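Local coordinates for fiber protein 2 (Fowl adenovirus 1, PDB 2VTW), which forms the trimeric head of the short fibre projecting from the capsid vertices and probably binds a host receptor to attach the virion to its target cell, at residues 49-54 / 184-189; 73-78 / 164-169; 151-156 / 192-197. All coordinates share one frame; numbering follows the deposited sequence.

Contact 1: residues 49-54 / 184-189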
loop_
_atom_site.group_PDB
_atom_site.type_symbol
_atom_site.label_atom_id
_atom_site.label_comp_id
_atom_site.label_asym_id
_atom_site.label_seq_id
_atom_site.Cartn_x
_atom_site.Cartn_y
_atom_site.Cartn_z
ATOM N N TYR A 49 -3.655 7.005 -12.464
ATOM C CA TYR A 49 -5.053 6.869 -12.888
ATOM C C TYR A 49 -5.122 6.432 -14.361
ATOM O O TYR A 49 -4.304 6.870 -15.184
ATOM C CB TYR A 49 -5.805 8.172 -12.768
ATOM C CG TYR A 49 -5.964 8.777 -11.391
ATOM C CD1 TYR A 49 -7.080 8.475 -10.584
ATOM C CD2 TYR A 49 -5.053 9.694 -10.922
ATOM C CE1 TYR A 49 -7.242 9.071 -9.345
ATOM C CE2 TYR A 49 -5.200 10.269 -9.708
ATOM C CZ TYR A 49 -6.288 9.962 -8.915
ATOM O OH TYR A 49 -6.380 10.595 -7.686
ATOM N N VAL A 50 -6.087 5.575 -14.696
ATOM C CA VAL A 50 -6.334 5.133 -16.081
ATOM C C VAL A 50 -7.829 5.311 -16.398
ATOM O O VAL A 50 -8.690 4.962 -15.573
ATOM C CB VAL A 50 -5.921 3.640 -16.305
ATOM C CG1 VAL A 50 -6.470 3.080 -17.635
ATOM C CG2 VAL A 50 -4.406 3.483 -16.286
ATOM N N LYS A 51 -8.145 5.855 -17.578
ATOM C CA LYS A 51 -9.554 5.887 -18.070
ATOM C C LYS A 51 -9.638 5.401 -19.532
ATOM O O LYS A 51 -8.815 5.782 -20.360
ATOM C CB LYS A 51 -10.162 7.277 -17.880
ATOM C CG LYS A 51 -11.660 7.357 -18.169
ATOM C CD LYS A 51 -12.153 8.782 -18.008
ATOM C CE LYS A 51 -13.624 8.915 -18.358
ATOM N NZ LYS A 51 -14.069 10.252 -17.894
ATOM N N VAL A 52 -10.599 4.515 -19.818
ATOM C CA VAL A 52 -10.837 3.999 -21.156
ATOM C C VAL A 52 -12.291 4.331 -21.563
ATOM O O VAL A 52 -13.233 3.995 -20.840
ATOM C CB VAL A 52 -10.598 2.479 -21.232
ATOM C CG1 VAL A 52 -10.579 2.000 -22.685
ATOM C CG2 VAL A 52 -9.291 2.104 -20.533
ATOM N N ASP A 53 -12.445 5.030 -22.690
ATOM C CA ASP A 53 -13.741 5.475 -23.246
ATOM C C ASP A 53 -13.921 4.646 -24.524
ATOM O O ASP A 53 -13.039 4.642 -25.389
ATOM C CB ASP A 53 -13.675 6.983 -23.525
ATOM C CG ASP A 53 -15.023 7.604 -23.979
ATOM O OD1 ASP A 53 -15.812 6.965 -24.715
ATOM O OD2 ASP A 53 -15.266 8.781 -23.621
ATOM N N THR A 54 -15.016 3.897 -24.620
ATOM C CA THR A 54 -15.242 3.015 -25.761
ATOM C C THR A 54 -15.324 3.793 -27.082
ATOM O O THR A 54 -15.043 3.234 -28.151
ATOM C CB THR A 54 -16.503 2.129 -25.583
ATOM O OG1 THR A 54 -17.651 2.961 -25.404
ATOM C CG2 THR A 54 -16.338 1.182 -24.384
ATOM N N ASN A 184 -20.862 -0.141 -24.386
ATOM C CA ASN A 184 -20.362 1.223 -24.507
ATOM C C ASN A 184 -20.332 1.978 -23.190
ATOM O O ASN A 184 -21.039 1.627 -22.245
ATOM C CB ASN A 184 -21.225 1.984 -25.518
ATOM C CG ASN A 184 -20.923 1.574 -26.956
ATOM O OD1 ASN A 184 -21.748 0.939 -27.627
ATOM N ND2 ASN A 184 -19.717 1.926 -27.431
ATOM N N GLY A 185 -19.527 3.034 -23.152
ATOM C CA GLY A 185 -19.396 3.863 -21.973
ATOM C C GLY A 185 -17.941 3.997 -21.592
ATOM O O GLY A 185 -17.063 3.831 -22.428
ATOM N N THR A 186 -17.699 4.303 -20.318
ATOM C CA THR A 186 -16.355 4.568 -19.793
ATOM C C THR A 186 -16.098 3.830 -18.463
ATOM O O THR A 186 -17.037 3.476 -17.742
ATOM C CB THR A 186 -16.082 6.101 -19.588
ATOM O OG1 THR A 186 -16.721 6.576 -18.398
ATOM C CG2 THR A 186 -16.539 6.929 -20.813
ATOM N N VAL A 187 -14.808 3.590 -18.190
ATOM C CA VAL A 187 -14.326 3.019 -16.929
ATOM C C VAL A 187 -13.095 3.826 -16.544
ATOM O O VAL A 187 -12.259 4.127 -17.389
ATOM C CB VAL A 187 -14.003 1.515 -17.037
ATOM C CG1 VAL A 187 -12.945 1.261 -18.109
ATOM C CG2 VAL A 187 -13.556 0.943 -15.648
ATOM N N ALA A 188 -13.051 4.265 -15.295
ATOM C CA ALA A 188 -11.976 5.077 -14.771
ATOM C C ALA A 188 -11.556 4.486 -13.417
ATOM O O ALA A 188 -12.410 4.116 -12.579
ATOM C CB ALA A 188 -12.397 6.522 -14.628
ATOM N N ILE A 189 -10.245 4.382 -13.220
ATOM C CA ILE A 189 -9.682 3.638 -12.097
ATOM C C ILE A 189 -8.535 4.415 -11.519
ATOM O O ILE A 189 -7.752 5.018 -12.257
ATOM C CB ILE A 189 -9.195 2.238 -12.525
ATOM C CG1 ILE A 189 -8.605 1.462 -11.337
ATOM C CG2 ILE A 189 -8.157 2.362 -13.615
ATOM C CD1 ILE A 189 -8.429 -0.016 -11.589
#

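Contact 2: residues 73-78 / 164-169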
loop_
_atom_site.group_PDB
_atom_site.type_symbol
_atom_site.label_atom_id
_atom_site.label_comp_id
_atom_site.label_asym_id
_atom_site.label_seq_id
_atom_site.Cartn_x
_atom_site.Cartn_y
_atom_site.Cartn_z
ATOM N N THR A 73 -2.788 -4.387 -19.817
ATOM C CA THR A 73 -1.515 -3.958 -19.228
ATOM C C THR A 73 -1.173 -2.547 -19.645
ATOM O O THR A 73 -1.354 -2.156 -20.812
ATOM C CB THR A 73 -0.377 -4.919 -19.615
ATOM O OG1 THR A 73 -0.712 -6.236 -19.178
ATOM C CG2 THR A 73 0.983 -4.488 -19.025
ATOM N N VAL A 74 -0.696 -1.785 -18.673
ATOM C CA VAL A 74 -0.108 -0.480 -18.875
ATOM C C VAL A 74 1.363 -0.544 -18.375
ATOM O O VAL A 74 1.645 -1.052 -17.280
ATOM C CB VAL A 74 -0.892 0.611 -18.109
ATOM C CG1 VAL A 74 -0.180 1.991 -18.193
ATOM C CG2 VAL A 74 -2.296 0.709 -18.671
ATOM N N TRP A 75 2.287 -0.074 -19.213
ATOM C CA TRP A 75 3.708 0.023 -18.881
ATOM C C TRP A 75 4.060 1.421 -18.436
ATOM O O TRP A 75 3.830 2.370 -19.172
ATOM C CB TRP A 75 4.559 -0.349 -20.109
ATOM C CG TRP A 75 4.589 -1.801 -20.340
ATOM C CD1 TRP A 75 3.814 -2.505 -21.192
ATOM C CD2 TRP A 75 5.438 -2.753 -19.677
ATOM N NE1 TRP A 75 4.118 -3.841 -21.105
ATOM C CE2 TRP A 75 5.110 -4.017 -20.175
ATOM C CE3 TRP A 75 6.416 -2.656 -18.688
ATOM C CZ2 TRP A 75 5.751 -5.173 -19.744
ATOM C CZ3 TRP A 75 7.045 -3.794 -18.264
ATOM C CH2 TRP A 75 6.725 -5.034 -18.790
ATOM N N VAL A 76 4.588 1.577 -17.224
ATOM C CA VAL A 76 5.165 2.873 -16.823
ATOM C C VAL A 76 6.672 2.821 -17.063
ATOM O O VAL A 76 7.357 1.867 -16.621
ATOM C CB VAL A 76 4.860 3.260 -15.369
ATOM C CG1 VAL A 76 5.656 4.483 -14.945
ATOM C CG2 VAL A 76 3.371 3.520 -15.219
ATOM N N SER A 77 7.172 3.848 -17.757
ATOM C CA SER A 77 8.554 3.884 -18.244
ATOM C C SER A 77 9.175 5.189 -17.867
ATOM O O SER A 77 8.485 6.197 -17.816
ATOM C CB SER A 77 8.599 3.694 -19.759
ATOM O OG SER A 77 9.933 3.726 -20.251
ATOM N N SER A 78 10.465 5.121 -17.513
ATOM C CA SER A 78 11.328 6.266 -17.353
ATOM C C SER A 78 12.238 6.481 -18.609
ATOM O O SER A 78 13.007 7.420 -18.627
ATOM C CB SER A 78 12.229 6.095 -16.126
ATOM O OG SER A 78 13.101 4.973 -16.276
ATOM N N TYR A 164 15.718 -3.046 -20.432
ATOM C CA TYR A 164 15.418 -1.892 -19.586
ATOM C C TYR A 164 14.351 -2.289 -18.526
ATOM O O TYR A 164 13.397 -3.021 -18.813
ATOM C CB TYR A 164 14.827 -0.740 -20.412
ATOM C CG TYR A 164 15.704 -0.224 -21.526
ATOM C CD1 TYR A 164 16.327 1.015 -21.430
ATOM C CD2 TYR A 164 15.870 -0.963 -22.700
ATOM C CE1 TYR A 164 17.130 1.509 -22.475
ATOM C CE2 TYR A 164 16.675 -0.483 -23.756
ATOM C CZ TYR A 164 17.305 0.751 -23.631
ATOM O OH TYR A 164 18.100 1.237 -24.663
ATOM N N ASN A 165 14.510 -1.768 -17.314
ATOM C CA ASN A 165 13.575 -2.069 -16.213
ATOM C C ASN A 165 12.433 -1.047 -16.154
ATOM O O ASN A 165 12.647 0.140 -15.939
ATOM C CB ASN A 165 14.313 -2.143 -14.889
ATOM C CG ASN A 165 15.348 -3.264 -14.846
ATOM O OD1 ASN A 165 15.141 -4.383 -15.333
ATOM N ND2 ASN A 165 16.479 -2.952 -14.268
ATOM N N LEU A 166 11.224 -1.548 -16.397
ATOM C CA LEU A 166 9.976 -0.788 -16.357
ATOM C C LEU A 166 9.008 -1.432 -15.346
ATOM O O LEU A 166 9.241 -2.561 -14.918
ATOM C CB LEU A 166 9.314 -0.782 -17.739
ATOM C CG LEU A 166 9.839 0.224 -18.803
ATOM C CD1 LEU A 166 11.295 -0.070 -19.199
ATOM C CD2 LEU A 166 8.896 0.203 -20.012
ATOM N N ILE A 167 7.921 -0.722 -15.016
ATOM C CA ILE A 167 6.829 -1.271 -14.195
ATOM C C ILE A 167 5.613 -1.672 -15.053
ATOM O O ILE A 167 5.019 -0.830 -15.689
ATOM C CB ILE A 167 6.349 -0.261 -13.077
ATOM C CG1 ILE A 167 7.537 0.435 -12.403
ATOM C CG2 ILE A 167 5.427 -1.019 -12.048
ATOM C CD1 ILE A 167 7.209 1.691 -11.621
ATOM N N ALA A 168 5.255 -2.952 -15.047
ATOM C CA ALA A 168 4.038 -3.440 -15.681
ATOM C C ALA A 168 2.884 -3.425 -14.661
ATOM O O ALA A 168 3.033 -3.941 -13.542
ATOM C CB ALA A 168 4.233 -4.843 -16.231
ATOM N N PHE A 169 1.773 -2.795 -15.047
ATOM C CA PHE A 169 0.518 -2.792 -14.284
ATOM C C PHE A 169 -0.488 -3.571 -15.093
ATOM O O PHE A 169 -0.850 -3.132 -16.176
ATOM C CB PHE A 169 -0.031 -1.385 -14.120
ATOM C CG PHE A 169 0.751 -0.503 -13.194
ATOM C CD1 PHE A 169 0.257 -0.171 -11.953
ATOM C CD2 PHE A 169 1.952 0.054 -13.593
ATOM C CE1 PHE A 169 0.952 0.661 -11.108
ATOM C CE2 PHE A 169 2.673 0.899 -12.734
ATOM C CZ PHE A 169 2.187 1.198 -11.499
HETATM O O HOH W 1 11.672 2.782 -16.478
#

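Contact 3: residues 151-156 / 192-197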
loop_
_atom_site.group_PDB
_atom_site.type_symbol
_atom_site.label_atom_id
_atom_site.label_comp_id
_atom_site.label_asym_id
_atom_site.label_seq_id
_atom_site.Cartn_x
_atom_site.Cartn_y
_atom_site.Cartn_z
ATOM N N MET A 151 1.245 -5.551 -9.927
ATOM C CA MET A 151 2.308 -4.604 -10.224
ATOM C C MET A 151 3.685 -5.299 -10.120
ATOM O O MET A 151 4.016 -5.906 -9.089
ATOM C CB MET A 151 2.201 -3.403 -9.312
ATOM C CG MET A 151 0.809 -2.736 -9.323
ATOM S SD MET A 151 0.557 -1.739 -7.857
ATOM C CE MET A 151 -1.219 -1.722 -7.766
ATOM N N GLN A 152 4.460 -5.223 -11.214
ATOM C CA GLN A 152 5.668 -6.005 -11.366
ATOM C C GLN A 152 6.733 -5.207 -12.123
ATOM O O GLN A 152 6.576 -4.900 -13.317
ATOM C CB GLN A 152 5.365 -7.306 -12.097
ATOM C CG GLN A 152 6.563 -8.270 -12.266
ATOM C CD GLN A 152 6.288 -9.287 -13.351
ATOM O OE1 GLN A 152 5.510 -10.223 -13.165
ATOM N NE2 GLN A 152 6.900 -9.090 -14.514
ATOM N N VAL A 153 7.808 -4.849 -11.425
ATOM C CA VAL A 153 8.990 -4.311 -12.115
ATOM C C VAL A 153 9.583 -5.446 -12.973
ATOM O O VAL A 153 9.815 -6.557 -12.493
ATOM C CB VAL A 153 10.009 -3.777 -11.142
ATOM C CG1 VAL A 153 11.333 -3.460 -11.853
ATOM C CG2 VAL A 153 9.455 -2.551 -10.451
ATOM N N THR A 154 9.802 -5.160 -14.248
ATOM C CA THR A 154 10.075 -6.193 -15.247
ATOM C C THR A 154 11.183 -5.728 -16.194
ATOM O O THR A 154 11.187 -4.572 -16.609
ATOM C CB THR A 154 8.811 -6.438 -16.128
ATOM O OG1 THR A 154 7.654 -6.672 -15.295
ATOM C CG2 THR A 154 9.033 -7.588 -17.042
ATOM N N PRO A 155 12.129 -6.611 -16.524
ATOM C CA PRO A 155 13.118 -6.279 -17.582
ATOM C C PRO A 155 12.507 -6.376 -18.981
ATOM O O PRO A 155 11.957 -7.404 -19.318
ATOM C CB PRO A 155 14.209 -7.341 -17.413
ATOM C CG PRO A 155 13.621 -8.411 -16.599
ATOM C CD PRO A 155 12.349 -7.935 -15.948
ATOM N N VAL A 156 12.608 -5.312 -19.771
ATOM C CA VAL A 156 12.015 -5.302 -21.120
ATOM C C VAL A 156 13.124 -5.337 -22.198
ATOM O O VAL A 156 13.965 -4.450 -22.237
ATOM C CB VAL A 156 11.109 -4.077 -21.323
ATOM C CG1 VAL A 156 10.388 -4.153 -22.664
ATOM C CG2 VAL A 156 10.092 -3.959 -20.175
ATOM N N VAL A 192 -4.056 4.247 -8.431
ATOM C CA VAL A 192 -3.380 2.983 -8.202
ATOM C C VAL A 192 -1.979 3.333 -7.748
ATOM O O VAL A 192 -1.234 3.941 -8.525
ATOM C CB VAL A 192 -3.332 2.160 -9.470
ATOM C CG1 VAL A 192 -2.546 0.858 -9.242
ATOM C CG2 VAL A 192 -4.765 1.880 -9.981
ATOM N N VAL A 193 -1.618 2.997 -6.501
ATOM C CA VAL A 193 -0.347 3.451 -5.945
ATOM C C VAL A 193 0.558 2.247 -5.773
ATOM O O VAL A 193 0.154 1.211 -5.213
ATOM C CB VAL A 193 -0.483 4.284 -4.647
ATOM C CG1 VAL A 193 0.855 4.722 -4.146
ATOM C CG2 VAL A 193 -1.382 5.518 -4.845
ATOM N N HIS A 194 1.767 2.367 -6.329
ATOM C CA HIS A 194 2.784 1.324 -6.280
ATOM C C HIS A 194 4.013 1.886 -5.633
ATOM O O HIS A 194 4.381 3.013 -5.919
ATOM C CB HIS A 194 3.146 0.884 -7.693
ATOM C CG HIS A 194 4.170 -0.195 -7.737
ATOM N ND1 HIS A 194 5.425 0.000 -8.265
ATOM C CD2 HIS A 194 4.150 -1.468 -7.271
ATOM C CE1 HIS A 194 6.115 -1.119 -8.170
ATOM N NE2 HIS A 194 5.368 -2.024 -7.566
ATOM N N THR A 195 4.656 1.103 -4.759
ATOM C CA THR A 195 5.948 1.472 -4.200
ATOM C C THR A 195 6.987 0.385 -4.511
ATOM O O THR A 195 6.719 -0.823 -4.456
ATOM C CB THR A 195 5.872 1.764 -2.672
ATOM O OG1 THR A 195 4.953 2.820 -2.426
ATOM C CG2 THR A 195 7.223 2.189 -2.100
ATOM N N CYS A 196 8.182 0.835 -4.880
ATOM C CA CYS A 196 9.297 -0.076 -5.128
ATOM C C CYS A 196 10.604 0.690 -4.975
ATOM O O CYS A 196 10.604 1.929 -4.973
ATOM C CB CYS A 196 9.192 -0.764 -6.493
ATOM S SG CYS A 196 9.429 0.295 -7.955
ATOM N N PRO A 197 11.709 -0.044 -4.766
ATOM C CA PRO A 197 13.015 0.555 -4.828
ATOM C C PRO A 197 13.325 1.127 -6.203
ATOM O O PRO A 197 13.060 0.505 -7.220
ATOM C CB PRO A 197 13.952 -0.615 -4.504
ATOM C CG PRO A 197 13.096 -1.560 -3.704
ATOM C CD PRO A 197 11.785 -1.471 -4.396
HETATM O O HOH W 2 6.004 -4.665 -7.572
#

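Contact 1: residues 49-54 / 184-189
Thr54 and Gly185 close one end of an antiparallel ladder between strands 43-53 and 185-197, part of the beta-sandwich of the fibre head. Thr54 N donates to Gly185 O over 3.0 Å in a nearly straight bond, 174° at the hydrogen. The Thr54 hydroxyl, held between the backbone N and the carbonyl carbon (chi1 59°), reaches across to the start of the partner strand, where Thr54 OG1 takes the N-H of Gly185 at 2.9 Å. A second donor grips the same oxygen: Asn184 ND2 lies 3.1 Å from Thr54 OG1, which sits close to the plane of the amide. Four more backbone bonds run on from there through the pairs Val52-Val187 and Val50-Ile189.

These four aliphatic residues make the closed side, all of them buried. Ile189 CG2 is wedged 3.3 Å from Val50 O and also touches Val50 CB, while Val187 CG1 rests 4.1 Å from Val52 CB. On the other face Lys51, Asp53 and Thr186 are partly exposed. There Lys51 runs fully extended, its CG 3.7 Å from the buried Ala188 CB and its CE brushing Thr186. The methyl of Thr186 leans on the carboxylate of Asp53, CG2 to CG 3.6 Å, but the polar ends turn elsewhere, Thr186 OG1 to Thr139 and Asp53 OD1 to Thr55.

Phe21 and Phe171 pack on the valine-isoleucine face, whereas Pro109 and Ile110 of the second subunit reach Tyr49 and Ala188. In the sheet, strand 28-40 pairs with the far edge of 43-53, and strand 129-140 does the same for 185-197.

Contact 2: residues 73-78 / 164-169
Val74 and Phe169 form a hydrogen-bonded antiparallel pair, each N donating to the other's O at 2.8 Å, and Val76 and Ile167 repeat the pattern one step further on. Trp75 and Ala168 face each other between them as a non-hydrogen-bonded pair. The strand axes approach to 4.7 Å and their directions differ by 159°, so the two strands are twisted relative to each other; they splay apart beyond Val76, where strand 71-76 ends. These are two inner strands of the beta-sandwich that makes up the fibre head: strand 4-23 continues the sheet beside 71-76, and strand 147-157 beside 163-173.

On one face the indole of Trp75 swings across to the neighbouring strand. Its CG lies beside the backbone N (chi1 -76°), which lays the six-membered ring over the methyl of Ala168 in a CH-pi contact: Ala168 CB is 3.6 Å from that ring's centroid and 15° off the normal. Leu166 comes up next to it, crossing the indole at about a right angle with CB 3.6 Å from Trp75 CE3. The branched end of Leu166 reaches on to Ser77, two residues past Trp75, where CD2 meets Ser77 CB at 3.5 Å. Rings of Phe115 and Tyr124 also pack against this tryptophan.

On the opposite face the pair contact is apolar. Val76 CG2 approaches the Phe169 ring obliquely, 3.7 Å from CE2, and Leu35 and Leu48 of nearby strands pack against Val76 and Phe169 respectively.

Where direct pairing stops, a water links the loop after strand 71-76 to strand 163-173: it accepts from Ser78 N at 2.8 Å and donates to Asn165 O at 2.9 Å.

Contact 3: residues 151-156 / 192-197
Met151 and His194 run alongside each other from their two strands, pointing in opposite directions, which brings Met151 CB to 3.4 Å from His194 CD2 and Met151 SD to 3.7 Å from His194 CB. The sulfur lies oblique to the imidazole, 4.6 Å from its centroid. Beyond it the extended methionine chain delivers CE to Val192 CG1; their 3.3 Å separation is unusually short, and the exact placing of that methyl is doubtful. On the other side of the imidazole, Val153 CG2 lies at the ring edge and touches Cys196 SG at 3.8 Å.

These strands share no backbone bonds. Their axes stay 8.7 Å apart and cross at 40°, as expected of two layers of a beta-sandwich packing through their side chains. His194 CG is anti to the backbone N (chi1 -179°), sending the ring straight into the gap, where Ile167 also meets it. Phe169 and Tyr134 pack on Met151, while Gln152, pointing the other way, is fixed by backbone N-H groups of Arg127 and Phe128. Behind strand 185-197, Val193 and Thr195 pack against neighbouring subunits.

The one polar link is indirect: a water in the plane of the imidazole lies 2.7 Å from His194 NE2 and donates to Met151 O at 2.8 Å, so the layers are joined by apolar packing, with the NE2 of the buried His194 in contact with one bound water.

Contacts 2 and 3 are close companions, with centres about 7 Å apart, because strands 147-157 and 163-173 are neighbours: Tyr164 O and Val156 N, 2.6 Å apart, probably bond, and Trp75 CZ3 packs on Val156 CG2. Contact 1 is more distant, its centre about 20 Å from that of contact 2 and 22 Å from that of contact 3, on the other side of the chain's centre from the latter. Its link to contact 2 is through packing of Val50 CG2 on Val74 CG2, 4.2 Å apart; its link to contact 3 is strand 185-197 itself, which pairs with strand 43-53 at 185-189 and packs across the sandwich at 192-197.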